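Local coordinates for alpha-/beta-galactoside alpha-2,3-sialyltransferase (Photobacterium phosphoreum, PDB 2ZWI), which probably transfers sialic acid from CMP-sialic acid to galactosides through an alpha-2,3 linkage, and binds CMP and a zinc ion, at residues Q209-N212 with K213-F217; E223-K226 with E227-K230. One frame throughout, in Å; residues are numbered along the deposited sequence.

In the fold
Both interactions lie in the stretch that leads from the first parallel sheet to the second. After strand 195-197, an outermost strand of the first sheet, the chain forms helix 208-218, where interaction 1 joins successive turns; its inner face rests on helices 14-26 and 44-50. A short connection then leads into helix 223-230, which holds interaction 2, precedes strand 236-240 in the chain and packs on strands 275-279 and 297-299 of the second sheet. Neither contact closes a loop, and the two follow in series without nesting or crossing. Their nearest atoms remain about 6 Å apart, but both helices reach Thr311: Phe214 touches it, and Lys226 bonds its carbonyl oxygen.

Interaction 1: residues Q209-N212 with K213-F217; sequences QQKN and KFYNF
Tyr215 folds back over the preceding helical turn, laying one face of its ring on the carbonyl oxygen of Lys211. Lys211 O lies over the ring centre, 3.3 Å from its plane, while the same oxygen accepts the backbone N-H of Tyr215 at 3.1 Å (Tyr215 N to Lys211 O). With CG anti to the carbonyl carbon and beside the backbone N (chi1 -51°), the ring runs back toward the start of the helix, and its OH ends 4.1 Å from Lys211 CB. Successive backbone bonds frame this close-packed part, from Phe214 N to Gln210 O (3.1 Å) and from Asn216 N to Asn212 O (2.8 Å). Packing is also close on the inward side, where Phe214 and Phe217 are buried and meet Ile24 of helix 14-26, and Lys213 carries its side chain to Leu46 and Ser49 of helix 44-50.

The exposed flank is looser. Asn212 brings OD1 to 3.7 Å from Tyr215 CD2, its amide plane turned 57° from the ring, a van der Waals approach only. Asn216 CG lies 3.4 Å from Asn212 O, without bonding through ND2. A buried face of Phe214 and Phe217 and an exposed face with Gln209, Asn212 and Asn216 mark an amphipathic helix, packed on the N-terminal Rossmann-like half of a GT-B fold.

Interaction 2: residues E223-K226 with E227-K230; sequences EKIK and EQYK
Ile225, Lys226 and Glu227 carry most of this contact between successive turns of an amphipathic helix, which lies against the second Rossmann-like domain of the GT-B fold. On the inner side Ile225 makes an i to i+4 CH-pi contact: its CD1 sits over one face of the Tyr229 ring, 3.5 Å from the centroid and displaced toward the rim, where Ile225 CD1 comes within 3.3 Å of Tyr229 CE1. The isoleucine chi1 of -144° is well off a staggered value, consistent with a side chain pressed between the ring and its neighbours. Tyr229 N bonds Ile225 O at 2.9 Å. The tyrosine OH is hydrogen-bonded to Ala313 O, and both side chains touch Phe277, on the strand that also bears the zinc ligand Asp275 and the CMP-binding Lys279. Gln228 takes the adjoining flank, with OE1 3.7 Å from Ile225 CG1 and NE2 near Lys224 CE, both plain van der Waals contacts.

Lys226 keeps CB against the backbone N of adjacent Glu227; beyond CB its extended chain leads away, to NZ bonded to Thr311 O, tying the helix to a neighbouring loop.

On the exposed side Glu227 lies back along the helix, its CG 3.4 Å from Glu223 O, toward the Glu223 side chain, which bends at chi2 (55°) to meet it. The two carboxylates are turned 71° apart, and such proximity of like charges would be expected to favour a proton on one of them. Lys230 NZ, 5.7 Å from Glu223 OE2, could ease the charge without touching it. The closest approach of the two acids is between Glu223 OE2 and Glu227 OE1, at 2.8 Å.

Interaction 1: residues Q209-N212 with K213-F217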
ATOM      1  N   GLN A 209     -15.704 -18.104   7.087  1.00 19.36           N
ATOM      2  CA  GLN A 209     -16.348 -17.533   5.908  1.00 19.75           C
ATOM      3  C   GLN A 209     -15.676 -16.233   5.457  1.00 18.48           C
ATOM      4  O   GLN A 209     -15.538 -15.979   4.253  1.00 18.19           O
ATOM      5  CB  GLN A 209     -17.838 -17.286   6.185  1.00 19.66           C
ATOM      6  CG  GLN A 209     -18.612 -16.671   5.017  1.00 21.85           C
ATOM      7  CD  GLN A 209     -20.086 -16.421   5.340  1.00 22.66           C
ATOM      8  OE1 GLN A 209     -20.717 -15.513   4.778  1.00 27.41           O
ATOM      9  NE2 GLN A 209     -20.639 -17.226   6.253  1.00 24.23           N
ATOM     10  N   GLN A 210     -15.279 -15.416   6.434  1.00 17.48           N
ATOM     11  CA  GLN A 210     -14.565 -14.171   6.183  1.00 16.81           C
ATOM     12  C   GLN A 210     -13.189 -14.453   5.606  1.00 16.23           C
ATOM     13  O   GLN A 210     -12.783 -13.833   4.629  1.00 16.22           O
ATOM     14  CB  GLN A 210     -14.432 -13.353   7.470  1.00 16.02           C
ATOM     15  CG  GLN A 210     -15.707 -12.661   7.890  1.00 15.06           C
ATOM     16  CD  GLN A 210     -15.582 -12.024   9.256  1.00 13.47           C
ATOM     17  OE1 GLN A 210     -15.345 -12.703  10.250  1.00 11.97           O
ATOM     18  NE2 GLN A 210     -15.731 -10.707   9.308  1.00 13.03           N
ATOM     19  N   LYS A 211     -12.481 -15.397   6.214  1.00 16.47           N
ATOM     20  CA  LYS A 211     -11.160 -15.804   5.728  1.00 16.32           C
ATOM     21  C   LYS A 211     -11.238 -16.310   4.291  1.00 16.45           C
ATOM     22  O   LYS A 211     -10.435 -15.907   3.435  1.00 15.65           O
ATOM     23  CB  LYS A 211     -10.549 -16.855   6.654  1.00 16.50           C
ATOM     24  CG  LYS A 211     -10.116 -16.297   8.003  1.00 16.17           C
ATOM     25  CD  LYS A 211      -9.419 -17.350   8.831  1.00 17.19           C
ATOM     26  CE  LYS A 211      -9.227 -16.884  10.262  1.00 16.04           C
ATOM     27  NZ  LYS A 211      -8.552 -17.947  11.061  1.00 16.58           N
ATOM     28  N   ASN A 212     -12.223 -17.171   4.032  1.00 16.40           N
ATOM     29  CA  ASN A 212     -12.474 -17.713   2.692  1.00 17.05           C
ATOM     30  C   ASN A 212     -12.798 -16.645   1.659  1.00 16.79           C
ATOM     31  O   ASN A 212     -12.308 -16.704   0.526  1.00 17.05           O
ATOM     32  CB  ASN A 212     -13.582 -18.777   2.724  1.00 17.67           C
ATOM     33  CG  ASN A 212     -13.153 -20.038   3.448  1.00 20.15           C
ATOM     34  OD1 ASN A 212     -11.965 -20.378   3.488  1.00 22.74           O
ATOM     35  ND2 ASN A 212     -14.124 -20.747   4.026  1.00 23.15           N
ATOM     36  N   LYS A 213     -13.605 -15.661   2.057  1.00 16.22           N
ATOM     37  CA  LYS A 213     -13.885 -14.513   1.201  1.00 16.06           C
ATOM     38  C   LYS A 213     -12.612 -13.752   0.816  1.00 15.32           C
ATOM     39  O   LYS A 213     -12.489 -13.283  -0.318  1.00 15.43           O
ATOM     40  CB  LYS A 213     -14.888 -13.568   1.867  1.00 15.91           C
ATOM     41  CG  LYS A 213     -15.559 -12.604   0.895  1.00 16.68           C
ATOM     42  CD  LYS A 213     -16.742 -11.849   1.537  1.00 16.84           C
ATOM     43  CE  LYS A 213     -17.884 -12.797   1.860  1.00 18.31           C
ATOM     44  NZ  LYS A 213     -19.175 -12.072   2.039  1.00 21.53           N
ATOM     45  N   PHE A 214     -11.671 -13.637   1.756  1.00 14.69           N
ATOM     46  CA  PHE A 214     -10.393 -13.004   1.455  1.00 14.44           C
ATOM     47  C   PHE A 214      -9.604 -13.804   0.415  1.00 14.50           C
ATOM     48  O   PHE A 214      -9.052 -13.224  -0.533  1.00 14.56           O
ATOM     49  CB  PHE A 214      -9.546 -12.744   2.713  1.00 14.27           C
ATOM     50  CG  PHE A 214      -8.251 -12.019   2.412  1.00 14.36           C
ATOM     51  CD1 PHE A 214      -8.216 -10.628   2.360  1.00 14.42           C
ATOM     52  CD2 PHE A 214      -7.086 -12.729   2.132  1.00 13.94           C
ATOM     53  CE1 PHE A 214      -7.052  -9.942   2.056  1.00 14.39           C
ATOM     54  CE2 PHE A 214      -5.888 -12.044   1.823  1.00 14.70           C
ATOM     55  CZ  PHE A 214      -5.876 -10.647   1.792  1.00 14.41           C
ATOM     56  N   TYR A 215      -9.563 -15.122   0.586  1.00 14.53           N
ATOM     57  CA  TYR A 215      -8.917 -16.004  -0.394  1.00 14.80           C
ATOM     58  C   TYR A 215      -9.571 -15.895  -1.756  1.00 14.93           C
ATOM     59  O   TYR A 215      -8.875 -15.864  -2.771  1.00 14.84           O
ATOM     60  CB  TYR A 215      -8.933 -17.466   0.050  1.00 14.74           C
ATOM     61  CG  TYR A 215      -8.413 -17.714   1.444  1.00 15.03           C
ATOM     62  CD1 TYR A 215      -7.410 -16.920   1.994  1.00 13.29           C
ATOM     63  CD2 TYR A 215      -8.915 -18.764   2.208  1.00 14.71           C
ATOM     64  CE1 TYR A 215      -6.942 -17.150   3.279  1.00 15.78           C
ATOM     65  CE2 TYR A 215      -8.446 -19.009   3.483  1.00 15.27           C
ATOM     66  CZ  TYR A 215      -7.465 -18.205   4.014  1.00 14.94           C
ATOM     67  OH  TYR A 215      -7.007 -18.455   5.285  1.00 15.28           O
ATOM     68  N   ASN A 216     -10.906 -15.842  -1.778  1.00 15.76           N
ATOM     69  CA  ASN A 216     -11.647 -15.728  -3.040  1.00 16.31           C
ATOM     70  C   ASN A 216     -11.409 -14.407  -3.787  1.00 16.20           C
ATOM     71  O   ASN A 216     -11.213 -14.409  -5.000  1.00 16.75           O
ATOM     72  CB  ASN A 216     -13.139 -15.978  -2.828  1.00 16.55           C
ATOM     73  CG  ASN A 216     -13.454 -17.440  -2.556  1.00 18.11           C
ATOM     74  OD1 ASN A 216     -12.699 -18.333  -2.939  1.00 19.38           O
ATOM     75  ND2 ASN A 216     -14.576 -17.690  -1.883  1.00 19.08           N
ATOM     76  N   PHE A 217     -11.442 -13.297  -3.056  1.00 16.05           N
ATOM     77  CA  PHE A 217     -11.111 -11.967  -3.589  1.00 16.39           C
ATOM     78  C   PHE A 217      -9.723 -11.881  -4.235  1.00 15.87           C
ATOM     79  O   PHE A 217      -9.564 -11.331  -5.321  1.00 15.17           O
ATOM     80  CB  PHE A 217     -11.147 -10.939  -2.452  1.00 17.14           C
ATOM     81  CG  PHE A 217     -12.409 -10.152  -2.377  1.00 17.90           C
ATOM     82  CD1 PHE A 217     -12.977  -9.602  -3.530  1.00 20.17           C
ATOM     83  CD2 PHE A 217     -13.002  -9.903  -1.144  1.00 20.74           C
ATOM     84  CE1 PHE A 217     -14.136  -8.847  -3.460  1.00 21.86           C
ATOM     85  CE2 PHE A 217     -14.166  -9.144  -1.051  1.00 22.05           C
ATOM     86  CZ  PHE A 217     -14.735  -8.613  -2.216  1.00 21.95           C
TER

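Interaction 2: residues E223-K226 with E227-K230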
ATOM      1  N   GLU A 223      -2.025 -21.837   2.297  1.00 15.33           N
ATOM      2  CA  GLU A 223      -1.747 -23.210   2.729  1.00 16.20           C
ATOM      3  C   GLU A 223      -0.402 -23.750   2.225  1.00 15.47           C
ATOM      4  O   GLU A 223       0.366 -24.276   3.019  1.00 15.03           O
ATOM      5  CB  GLU A 223      -2.899 -24.162   2.374  1.00 16.63           C
ATOM      6  CG  GLU A 223      -2.748 -25.582   2.948  1.00 21.25           C
ATOM      7  CD  GLU A 223      -2.555 -25.615   4.471  1.00 28.38           C
ATOM      8  OE1 GLU A 223      -3.061 -24.701   5.184  1.00 30.84           O
ATOM      9  OE2 GLU A 223      -1.891 -26.571   4.960  1.00 31.58           O
ATOM     10  N   LYS A 224      -0.124 -23.607   0.927  1.00 15.55           N
ATOM     11  CA  LYS A 224       1.139 -24.095   0.342  1.00 16.05           C
ATOM     12  C   LYS A 224       2.351 -23.462   1.019  1.00 15.66           C
ATOM     13  O   LYS A 224       3.279 -24.157   1.418  1.00 15.38           O
ATOM     14  CB  LYS A 224       1.180 -23.853  -1.171  1.00 16.15           C
ATOM     15  CG  LYS A 224       2.500 -24.219  -1.869  1.00 16.52           C
ATOM     16  CD  LYS A 224       2.366 -24.079  -3.374  1.00 18.04           C
ATOM     17  CE  LYS A 224       3.663 -24.402  -4.107  1.00 22.36           C
ATOM     18  NZ  LYS A 224       3.413 -24.787  -5.533  1.00 25.57           N
ATOM     19  N   ILE A 225       2.335 -22.138   1.149  1.00 15.85           N
ATOM     20  CA  ILE A 225       3.455 -21.417   1.759  1.00 15.94           C
ATOM     21  C   ILE A 225       3.645 -21.783   3.242  1.00 15.45           C
ATOM     22  O   ILE A 225       4.776 -21.954   3.703  1.00 14.50           O
ATOM     23  CB  ILE A 225       3.312 -19.884   1.547  1.00 16.31           C
ATOM     24  CG1 ILE A 225       4.670 -19.206   1.321  1.00 18.88           C
ATOM     25  CG2 ILE A 225       2.471 -19.224   2.633  1.00 16.79           C
ATOM     26  CD1 ILE A 225       5.778 -19.569   2.285  1.00 21.79           C
ATOM     27  N   LYS A 226       2.540 -21.926   3.973  1.00 15.01           N
ATOM     28  CA  LYS A 226       2.612 -22.317   5.370  1.00 15.95           C
ATOM     29  C   LYS A 226       3.201 -23.731   5.529  1.00 15.84           C
ATOM     30  O   LYS A 226       3.907 -23.992   6.496  1.00 15.63           O
ATOM     31  CB  LYS A 226       1.240 -22.181   6.052  1.00 16.02           C
ATOM     32  CG  LYS A 226       0.782 -20.727   6.171  1.00 17.10           C
ATOM     33  CD  LYS A 226      -0.471 -20.558   7.026  1.00 16.93           C
ATOM     34  CE  LYS A 226      -0.608 -19.088   7.438  1.00 20.53           C
ATOM     35  NZ  LYS A 226      -1.785 -18.760   8.324  1.00 20.84           N
ATOM     36  N   GLU A 227       2.919 -24.625   4.579  1.00 16.11           N
ATOM     37  CA  GLU A 227       3.536 -25.955   4.559  1.00 17.02           C
ATOM     38  C   GLU A 227       5.031 -25.863   4.254  1.00 16.44           C
ATOM     39  O   GLU A 227       5.836 -26.581   4.854  1.00 15.65           O
ATOM     40  CB  GLU A 227       2.849 -26.861   3.526  1.00 17.50           C
ATOM     41  CG  GLU A 227       1.488 -27.370   3.980  1.00 19.28           C
ATOM     42  CD  GLU A 227       0.682 -28.021   2.874  1.00 19.69           C
ATOM     43  OE1 GLU A 227      -0.530 -28.241   3.097  1.00 24.75           O
ATOM     44  OE2 GLU A 227       1.239 -28.316   1.792  1.00 24.15           O
ATOM     45  N   GLN A 228       5.390 -24.978   3.325  1.00 15.97           N
ATOM     46  CA  GLN A 228       6.799 -24.734   2.974  1.00 16.45           C
ATOM     47  C   GLN A 228       7.624 -24.203   4.153  1.00 16.62           C
ATOM     48  O   GLN A 228       8.769 -24.609   4.353  1.00 16.96           O
ATOM     49  CB  GLN A 228       6.900 -23.776   1.790  1.00 16.04           C
ATOM     50  CG  GLN A 228       6.531 -24.396   0.449  1.00 15.92           C
ATOM     51  CD  GLN A 228       6.375 -23.356  -0.657  1.00 16.91           C
ATOM     52  OE1 GLN A 228       6.058 -22.186  -0.395  1.00 18.63           O
ATOM     53  NE2 GLN A 228       6.589 -23.777  -1.894  1.00 17.29           N
ATOM     54  N   TYR A 229       7.035 -23.292   4.923  1.00 16.85           N
ATOM     55  CA  TYR A 229       7.645 -22.780   6.139  1.00 17.07           C
ATOM     56  C   TYR A 229       8.019 -23.897   7.130  1.00 18.04           C
ATOM     57  O   TYR A 229       9.090 -23.860   7.734  1.00 18.31           O
ATOM     58  CB  TYR A 229       6.703 -21.791   6.836  1.00 16.40           C
ATOM     59  CG  TYR A 229       6.600 -20.406   6.206  1.00 15.17           C
ATOM     60  CD1 TYR A 229       7.648 -19.863   5.460  1.00 15.31           C
ATOM     61  CD2 TYR A 229       5.460 -19.617   6.408  1.00 14.18           C
ATOM     62  CE1 TYR A 229       7.548 -18.575   4.896  1.00 15.04           C
ATOM     63  CE2 TYR A 229       5.353 -18.328   5.844  1.00 13.76           C
ATOM     64  CZ  TYR A 229       6.397 -17.822   5.097  1.00 13.83           C
ATOM     65  OH  TYR A 229       6.303 -16.561   4.549  1.00 14.98           O
ATOM     66  N   LYS A 230       7.136 -24.880   7.306  1.00 18.47           N
ATOM     67  CA  LYS A 230       7.354 -25.888   8.343  1.00 19.04           C
ATOM     68  C   LYS A 230       8.027 -27.182   7.858  1.00 19.01           C
ATOM     69  O   LYS A 230       8.349 -28.058   8.666  1.00 18.93           O
ATOM     70  CB  LYS A 230       6.051 -26.171   9.099  1.00 19.57           C
ATOM     71  CG  LYS A 230       5.001 -26.902   8.299  1.00 21.35           C
ATOM     72  CD  LYS A 230       3.788 -27.209   9.165  1.00 24.70           C
ATOM     73  CE  LYS A 230       2.742 -27.977   8.386  1.00 27.01           C
ATOM     74  NZ  LYS A 230       1.500 -28.150   9.204  1.00 29.80           N
TER